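Local coordinates for DUF1818 domain-containing protein (Prochlorococcus marinus, PDB 2IT9) that is of unknown function but may bind DNA, and forms a two-chain assembly of antiparallel sheets and helices, at residues W86-I91 with V104-H109; M47-Q52 with L68-R73; G9-F14 with S22-G27. All coordinates share one frame; numbering follows the deposited sequence.

Contact 1 (W86-I91 with V104-H109); sequences WNLRLI and VYWPRH
The ring of Y105 meets the backbone of the neighbouring strand at its edge, where R89 CA lies near the ring plane, and L88 O and N87 CB approach it obliquely. Y105 CD1 is 3.4 Å from L88 O. The N87 amide is turned 53° from the ring; N87 ND2 comes within 3.2 Å of Y105 OH, but the angle is too poor for a hydrogen bond. N87 reaches this place because CG sits between its own backbone N and carbonyl carbon (chi1 60°). Replacing Y105 by an alanine would probably uncover N87 CB and its amide, leaving that amide freer to turn. On the other face of the sheet the indole of W106 has L88 CD2 at its edge, the two side chains pointing the same way. L90 CD1 touches W106 CZ3 obliquely at 3.8 Å, while L90 CB rests on V104 CG2. The two strands form an antiparallel beta hairpin, with hydrogen-bonded pairs L88–W106 and L90–V104 on either side of the non-hydrogen-bonded pair R89–Y105. The straightest of the four backbone bonds runs from L90 N to V104 O (2.8 Å, 175°). Beyond W106 the chain leaves the ladder, but W86 O still receives a CA-H...O contact from R108 CA at 3.3 Å, and one water accepts from both W86 N and H109 N. W86 N also lies over one face of the R108 guanidinium, whose NH2 forms a salt bridge with D82. L88 and L90 face helix 36-56, on V46 and L42. V104 pairs with a strand of the second subunit, so the sheet continues across the interface, and there Y105 packs on T29 of that subunit.

Contact 2 (M47-Q52 with L68-R73); sequences MELCDQ and LELERR
Helix 47-52 lies alongside strand 68-72 and runs roughly antiparallel to it: the axes of these segments come within 9.4 Å, their directions 157° apart, and they meet through side chains, with no hydrogen bond between them. L49 carries the centre: its CD2 branch sits 3.7 Å from L68 CB and 3.9 Å from L70 CB, thus touching the bases of two leucines two residues apart on the strand. L49 and L68 run alongside each other in opposed senses, whereas L49 crosses L70 at a slant. One helical turn separates E48 from Q52, and each covers one of the strand leucines. The E48 chain is extended, CG anti to the backbone N (chi1 175°), which lays its length across L70 at about a right angle; L70 CD2 is 3.6 Å from E48 CD. Q52 is extended in the same way, and its OE1 reaches L68 CD1 at 3.8 Å, with L68 CD2 close by. Here a helix packs on an antiparallel sheet at its outermost strand within this chain, 65-72; L49 also packs on A77 of the next strand and L88 of the one after. E48 and Q52 are exposed, and their carboxylate and amide ends lie over the leucine methyls. At the far end of the strand R72, in one of two modelled conformers, turns its guanidinium edge toward the helix, where E48 OE1 is 4.3 Å from R72 NH2, beyond a salt bridge but near enough for a probable mild attraction. In that same conformer the firmer partner of R72 is E44, one turn before E48, which forms a salt bridge with NH1. L68 also touches Y53, and L70 touches V45, extending the seam along helix 36-56.

Contact 3 (G9-F14 with S22-G27); sequences GWRIIF and STLIGG
R11 CG is tucked in beside both the nitrogen and the carbonyl of its own residue (chi1 65°), which carries the extended chain over the facing strand to G26 and L24. Its CG lies 3.9 Å from G26 CA, and L24 CD2 sits over one face of the guanidinium, offset toward the rim, 4.0 Å from R11 NE. G26 suits this path, because a side chain there would run into R11 CG. F14 has CG anti to its backbone nitrogen (chi1 173°), which brings the ring beside the end of the partner strand: in one of its two modelled conformers CD1 comes 3.2 Å from S22 O, T23 OG1 lies at the ring edge, and CE1 touches the S22 side chain. Between these ends I13 CD1 meets L24 CD2 at 4.0 Å, side by side and pointing the same way. The strands make an antiparallel beta hairpin in which R11–G26 and I13–L24 are hydrogen-bonded pairs and I12–I25 and F14–T23 are not. The bonds of I13–L24 lie in the carbonyl planes, L24 N to I13 O being 2.7 Å. At R11–G26 the fit is less regular: R11 N stands 42° out of the carbonyl plane of G26 O at 3.1 Å. S22 and T23 both face L34 on the other neighbouring strand, a classic beta bulge. A water accepts from R11 NH2 and lies 3.0 Å from G27 O, as a probable bridge. The same NH2 forms a salt bridge with E103 of the second subunit, while I12, T23 and I25 pack on W39 of helix 36-56.

How the contacts relate
Along the chain the contacts come in series: contact 3 closes before contact 2 opens, and contact 2 before contact 1. Contact 3 belongs to the N-terminal four-stranded sheet, contacts 1 and 2 to the second, where strands 85-92 and 65-72 are separated by strand 75-82. The centres of contacts 1 and 2 are about 12 Å apart, and they touch where W86 CZ2 lies 3.9 Å from C50 SG. Contacts 1 and 3, about 14 Å apart, are bridged between sheets by a probable hydrogen bond from W106 NE1 to G26 O. Contacts 2 and 3 lie on opposite sides of the chain's centre without touching, so contact 1 is the one that touches both of the others.

Contact 1 (W86-I91 with V104-H109)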
# COMPACT_ATOMS: atom_id res chain seq x y z
N TRP A 86 -8.95 1.48 17.45
CA TRP A 86 -8.09 0.42 16.98
C TRP A 86 -7.52 0.61 15.60
O TRP A 86 -8.15 1.21 14.76
CB TRP A 86 -8.83 -0.91 17.01
CG TRP A 86 -10.13 -0.88 16.22
CD1 TRP A 86 -11.32 -0.31 16.60
CD2 TRP A 86 -10.39 -1.48 14.94
NE1 TRP A 86 -12.26 -0.45 15.62
CE2 TRP A 86 -11.73 -1.20 14.60
CE3 TRP A 86 -9.60 -2.19 14.03
CZ2 TRP A 86 -12.31 -1.62 13.42
CZ3 TRP A 86 -10.18 -2.62 12.85
CH2 TRP A 86 -11.53 -2.34 12.56
N ASN A 87 -6.33 0.04 15.36
CA ASN A 87 -5.71 0.07 14.04
C ASN A 87 -5.70 -1.35 13.50
O ASN A 87 -5.98 -2.34 14.22
CB ASN A 87 -4.31 0.70 14.04
CG ASN A 87 -3.34 -0.04 14.93
OD1 ASN A 87 -3.33 -1.26 14.97
ND2 ASN A 87 -2.51 0.71 15.63
N LEU A 88 -5.40 -1.48 12.21
CA LEU A 88 -5.46 -2.76 11.53
C LEU A 88 -4.36 -2.92 10.52
O LEU A 88 -4.20 -2.08 9.62
CB LEU A 88 -6.81 -2.92 10.82
CG LEU A 88 -7.07 -4.27 10.12
CD1 LEU A 88 -7.22 -5.36 11.14
CD2 LEU A 88 -8.29 -4.17 9.27
N ARG A 89 -3.59 -4.00 10.69
CA ARG A 89 -2.52 -4.38 9.78
C ARG A 89 -2.99 -5.63 9.05
O ARG A 89 -3.49 -6.56 9.69
CB ARG A 89 -1.24 -4.65 10.53
CG ARG A 89 -0.10 -4.95 9.60
CD ARG A 89 1.19 -5.20 10.35
NE ARG A 89 2.26 -5.56 9.42
CZ ARG A 89 3.31 -6.31 9.74
NH1 ARG A 89 3.44 -6.83 10.96
NH2 ARG A 89 4.23 -6.59 8.83
N LEU A 90 -2.88 -5.63 7.73
CA LEU A 90 -3.32 -6.74 6.91
C LEU A 90 -2.13 -7.27 6.09
O LEU A 90 -1.39 -6.48 5.49
CB LEU A 90 -4.39 -6.33 5.93
CG LEU A 90 -5.70 -5.91 6.59
CD1 LEU A 90 -6.58 -5.35 5.51
CD2 LEU A 90 -6.37 -7.11 7.23
N ILE A 91 -1.96 -8.57 6.12
CA ILE A 91 -0.95 -9.25 5.30
C ILE A 91 -1.67 -10.19 4.35
O ILE A 91 -2.33 -11.16 4.79
CB ILE A 91 0.02 -10.06 6.16
CG1 ILE A 91 0.52 -9.24 7.35
CG2 ILE A 91 1.14 -10.66 5.31
CD1 ILE A 91 1.21 -8.03 7.02
N VAL A 104 -0.71 -4.00 4.15
CA VAL A 104 -1.28 -2.68 4.21
C VAL A 104 -1.76 -2.39 5.63
O VAL A 104 -1.90 -3.32 6.45
CB VAL A 104 -2.40 -2.48 3.18
CG1 VAL A 104 -1.89 -2.70 1.75
CG2 VAL A 104 -3.57 -3.42 3.44
N TYR A 105 -2.10 -1.13 5.87
CA TYR A 105 -2.43 -0.68 7.25
C TYR A 105 -3.37 0.50 7.27
O TYR A 105 -3.22 1.44 6.45
CB TYR A 105 -1.15 -0.35 7.97
CG TYR A 105 -1.28 0.38 9.29
CD1 TYR A 105 -1.37 -0.35 10.49
CD2 TYR A 105 -1.27 1.76 9.35
CE1 TYR A 105 -1.44 0.31 11.73
CE2 TYR A 105 -1.36 2.43 10.60
CZ TYR A 105 -1.45 1.68 11.76
OH TYR A 105 -1.53 2.30 13.00
N TRP A 106 -4.38 0.44 8.16
CA TRP A 106 -5.27 1.58 8.44
C TRP A 106 -5.12 1.94 9.91
O TRP A 106 -5.08 1.04 10.77
CB TRP A 106 -6.75 1.28 8.19
CG TRP A 106 -7.15 1.22 6.74
CD1 TRP A 106 -7.14 2.26 5.86
CD2 TRP A 106 -7.72 0.11 6.04
NE1 TRP A 106 -7.65 1.86 4.65
CE2 TRP A 106 -8.00 0.53 4.72
CE3 TRP A 106 -8.02 -1.21 6.40
CZ2 TRP A 106 -8.56 -0.32 3.77
CZ3 TRP A 106 -8.57 -2.06 5.46
CH2 TRP A 106 -8.86 -1.62 4.17
N PRO A 107 -5.00 3.24 10.22
CA PRO A 107 -4.82 3.67 11.59
C PRO A 107 -6.16 3.77 12.34
O PRO A 107 -7.25 3.61 11.75
CB PRO A 107 -4.16 5.03 11.42
CG PRO A 107 -4.84 5.57 10.20
CD PRO A 107 -4.96 4.38 9.29
N ARG A 108 -6.05 4.12 13.63
CA ARG A 108 -7.24 4.34 14.47
C ARG A 108 -8.20 5.31 13.86
O ARG A 108 -7.80 6.26 13.18
CB ARG A 108 -6.81 4.89 15.82
CG ARG A 108 -5.95 3.84 16.56
CD ARG A 108 -5.19 4.48 17.69
NE ARG A 108 -6.12 4.85 18.71
CZ ARG A 108 -6.34 4.16 19.82
NH1 ARG A 108 -5.64 3.07 20.12
NH2 ARG A 108 -7.24 4.63 20.66
N HIS A 109 -9.49 5.08 14.11
CA HIS A 109 -10.58 5.99 13.72
C HIS A 109 -10.93 5.80 12.25
O HIS A 109 -12.12 5.66 11.89
CB HIS A 109 -10.32 7.47 14.10
CG HIS A 109 -9.88 7.64 15.52
ND1 HIS A 109 -10.64 7.24 16.60
CD2 HIS A 109 -8.72 8.12 16.04
CE1 HIS A 109 -9.96 7.43 17.71
NE2 HIS A 109 -8.80 7.98 17.41
O HOH W 1 -10.76 3.07 15.62

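Contact 2 (M47-Q52 with L68-R73)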
# COMPACT_ATOMS: atom_id res chain seq x y z
N MSE A 47 -14.84 -8.22 9.86
CA MSE A 47 -16.07 -8.19 10.65
C MSE A 47 -15.88 -9.02 11.92
O MSE A 47 -16.34 -8.64 13.00
CB MSE A 47 -17.28 -8.74 9.90
CG MSE A 47 -17.91 -7.93 8.74
SE MSE A 47 -18.05 -6.03 9.15
CE MSE A 47 -16.39 -5.46 8.40
N GLU A 48 -15.23 -10.16 11.78
CA GLU A 48 -14.99 -11.02 12.92
C GLU A 48 -14.11 -10.33 13.96
O GLU A 48 -14.42 -10.38 15.16
CB GLU A 48 -14.34 -12.35 12.52
CG GLU A 48 -14.00 -13.15 13.72
CD GLU A 48 -13.62 -14.55 13.44
OE1 GLU A 48 -13.84 -15.02 12.30
OE2 GLU A 48 -13.10 -15.18 14.38
N LEU A 49 -13.02 -9.70 13.51
CA LEU A 49 -12.14 -8.98 14.45
C LEU A 49 -12.84 -7.79 15.10
O LEU A 49 -12.82 -7.64 16.34
CB LEU A 49 -10.86 -8.51 13.76
CG LEU A 49 -9.82 -9.56 13.44
CD1 LEU A 49 -8.78 -8.93 12.53
CD2 LEU A 49 -9.16 -10.06 14.70
N CYS A 50 -13.50 -6.99 14.27
CA CYS A 50 -14.23 -5.82 14.75
C CYS A 50 -15.25 -6.21 15.82
O CYS A 50 -15.23 -5.65 16.94
CB CYS A 50 -14.85 -4.99 13.57
SG CYS A 50 -15.69 -3.50 14.18
N ASP A 51 -16.07 -7.23 15.58
CA ASP A 51 -17.07 -7.63 16.55
C ASP A 51 -16.43 -8.09 17.86
O ASP A 51 -16.92 -7.75 18.94
CB ASP A 51 -17.96 -8.77 16.01
CG ASP A 51 -18.92 -8.32 14.89
OD1 ASP A 51 -19.02 -7.09 14.58
OD2 ASP A 51 -19.56 -9.21 14.30
N GLN A 52 -15.36 -8.88 17.75
CA GLN A 52 -14.68 -9.35 18.95
C GLN A 52 -14.08 -8.21 19.77
O GLN A 52 -14.18 -8.20 21.00
CB GLN A 52 -13.58 -10.29 18.60
CG GLN A 52 -13.03 -10.94 19.81
CD GLN A 52 -11.98 -11.91 19.48
OE1 GLN A 52 -11.41 -11.86 18.38
NE2 GLN A 52 -11.73 -12.86 20.41
N LEU A 68 -5.43 -8.63 18.65
CA LEU A 68 -6.20 -9.78 18.17
C LEU A 68 -5.66 -10.09 16.80
O LEU A 68 -5.63 -9.21 15.95
CB LEU A 68 -7.69 -9.40 18.02
CG LEU A 68 -8.45 -8.95 19.27
CD1 LEU A 68 -9.84 -8.49 18.90
CD2 LEU A 68 -8.50 -10.10 20.27
N GLU A 69 -5.26 -11.33 16.58
CA GLU A 69 -4.72 -11.72 15.27
C GLU A 69 -5.60 -12.84 14.73
O GLU A 69 -5.89 -13.82 15.44
CB GLU A 69 -3.27 -12.22 15.41
CG GLU A 69 -2.65 -12.68 14.15
CD GLU A 69 -1.25 -13.20 14.38
OE1 GLU A 69 -0.41 -12.41 14.85
OE2 GLU A 69 -0.99 -14.37 14.03
N LEU A 70 -5.94 -12.76 13.45
CA LEU A 70 -6.76 -13.77 12.81
C LEU A 70 -6.22 -14.02 11.41
O LEU A 70 -6.11 -13.11 10.61
CB LEU A 70 -8.21 -13.28 12.69
CG LEU A 70 -9.15 -14.12 11.82
CD1 LEU A 70 -9.25 -15.55 12.31
CD2 LEU A 70 -10.57 -13.47 11.81
N GLU A 71 -5.90 -15.27 11.15
CA GLU A 71 -5.49 -15.70 9.82
C GLU A 71 -6.49 -16.66 9.21
O GLU A 71 -6.76 -17.73 9.72
CB GLU A 71 -4.14 -16.41 9.81
CG GLU A 71 -3.75 -16.86 8.38
CD GLU A 71 -2.38 -17.51 8.23
OE1 GLU A 71 -2.00 -18.38 9.05
OE2 GLU A 71 -1.72 -17.21 7.21
N ARG A 72 -6.98 -16.27 8.06
CA ARG A 72 -7.84 -17.10 7.26
C ARG A 72 -7.24 -16.88 5.86
O ARG A 72 -7.46 -15.84 5.27
CB ARG A 72 -9.26 -16.57 7.32
CG ARG A 72 -10.21 -17.38 6.55
CD ARG A 72 -11.08 -18.25 7.44
NE ARG A 72 -12.11 -17.45 8.09
CZ ARG A 72 -13.19 -16.95 7.48
NH1 ARG A 72 -13.40 -17.12 6.17
NH2 ARG A 72 -14.06 -16.24 8.18
N ARG A 73 -6.47 -17.83 5.37
CA ARG A 73 -5.79 -17.69 4.09
C ARG A 73 -6.72 -17.18 3.02
O ARG A 73 -7.81 -17.70 2.88
CB ARG A 73 -5.16 -19.01 3.66
CG ARG A 73 -4.09 -19.49 4.63

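Contact 3 (G9-F14 with S22-G27)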
# COMPACT_ATOMS: atom_id res chain seq x y z
N GLY A 9 -8.34 9.30 4.74
CA GLY A 9 -7.45 8.17 4.97
C GLY A 9 -7.83 6.82 4.39
O GLY A 9 -7.10 5.86 4.56
N TRP A 10 -8.93 6.76 3.62
CA TRP A 10 -9.35 5.50 3.05
C TRP A 10 -10.29 5.59 1.82
O TRP A 10 -11.02 6.55 1.61
CB TRP A 10 -10.10 4.69 4.14
CG TRP A 10 -11.42 5.33 4.51
CD1 TRP A 10 -11.63 6.33 5.40
CD2 TRP A 10 -12.68 5.01 3.96
NE1 TRP A 10 -12.95 6.65 5.45
CE2 TRP A 10 -13.63 5.88 4.55
CE3 TRP A 10 -13.11 4.07 3.03
CZ2 TRP A 10 -14.97 5.82 4.25
CZ3 TRP A 10 -14.47 4.05 2.71
CH2 TRP A 10 -15.36 4.88 3.33
N ARG A 11 -10.31 4.48 1.10
CA ARG A 11 -11.25 4.29 0.02
C ARG A 11 -11.43 2.79 -0.31
O ARG A 11 -10.52 1.95 -0.05
CB ARG A 11 -10.84 5.09 -1.23
CG ARG A 11 -9.53 4.60 -1.82
CD ARG A 11 -9.12 5.49 -2.97
NE ARG A 11 -7.70 5.22 -3.27
CZ ARG A 11 -7.18 5.27 -4.49
NH1 ARG A 11 -7.94 5.49 -5.57
NH2 ARG A 11 -5.88 5.05 -4.65
N ILE A 12 -12.58 2.48 -0.89
CA ILE A 12 -12.93 1.16 -1.38
C ILE A 12 -13.64 1.38 -2.71
O ILE A 12 -14.52 2.21 -2.78
CB ILE A 12 -13.87 0.42 -0.46
CG1 ILE A 12 -13.27 0.34 0.94
CG2 ILE A 12 -14.17 -0.95 -0.99
CD1 ILE A 12 -14.13 -0.48 1.82
N ILE A 13 -13.24 0.65 -3.75
CA ILE A 13 -13.81 0.84 -5.06
C ILE A 13 -14.11 -0.50 -5.71
O ILE A 13 -13.28 -1.39 -5.67
CB ILE A 13 -12.89 1.66 -6.06
CG1 ILE A 13 -12.34 2.93 -5.43
CG2 ILE A 13 -13.69 1.90 -7.44
CD1 ILE A 13 -11.37 3.69 -6.25
N PHE A 14 -15.32 -0.64 -6.23
CA PHE A 14 -15.68 -1.83 -7.00
C PHE A 14 -15.90 -1.37 -8.45
O PHE A 14 -16.62 -0.39 -8.70
CB PHE A 14 -16.94 -2.50 -6.48
CG PHE A 14 -17.42 -3.62 -7.35
CD1 PHE A 14 -16.67 -4.80 -7.45
CD2 PHE A 14 -18.61 -3.53 -8.06
CE1 PHE A 14 -17.10 -5.84 -8.26
CE2 PHE A 14 -19.04 -4.58 -8.86
CZ PHE A 14 -18.28 -5.74 -8.94
N SER A 22 -11.41 -6.79 -9.45
CA SER A 22 -12.55 -5.88 -9.50
C SER A 22 -12.75 -4.99 -8.26
O SER A 22 -13.64 -4.14 -8.28
CB SER A 22 -13.80 -6.69 -9.79
OG SER A 22 -13.97 -7.68 -8.80
N THR A 23 -11.97 -5.19 -7.20
CA THR A 23 -12.05 -4.31 -5.99
C THR A 23 -10.73 -3.64 -5.69
O THR A 23 -9.67 -4.21 -5.93
CB THR A 23 -12.52 -5.12 -4.76
OG1 THR A 23 -13.83 -5.61 -5.00
CG2 THR A 23 -12.54 -4.30 -3.50
N LEU A 24 -10.79 -2.39 -5.26
CA LEU A 24 -9.61 -1.71 -4.77
C LEU A 24 -9.86 -1.29 -3.33
O LEU A 24 -10.92 -0.79 -3.00
CB LEU A 24 -9.29 -0.53 -5.66
CG LEU A 24 -8.22 0.46 -5.16
CD1 LEU A 24 -7.60 1.17 -6.33
CD2 LEU A 24 -8.75 1.46 -4.14
N ILE A 25 -8.86 -1.49 -2.47
CA ILE A 25 -8.88 -0.93 -1.13
C ILE A 25 -7.71 0.03 -1.03
O ILE A 25 -6.63 -0.21 -1.63
CB ILE A 25 -8.86 -1.99 -0.01
CG1 ILE A 25 -7.66 -2.92 -0.14
CG2 ILE A 25 -10.17 -2.79 -0.01
CD1 ILE A 25 -7.35 -3.76 1.11
N GLY A 26 -7.93 1.15 -0.34
CA GLY A 26 -6.92 2.16 -0.17
C GLY A 26 -6.78 2.80 1.20
O GLY A 26 -7.77 2.96 1.89
N GLY A 27 -5.53 3.14 1.56
CA GLY A 27 -5.18 3.93 2.73
C GLY A 27 -4.69 5.30 2.25
O GLY A 27 -4.88 5.70 1.09
O HOH W 2 -5.16 5.26 -1.88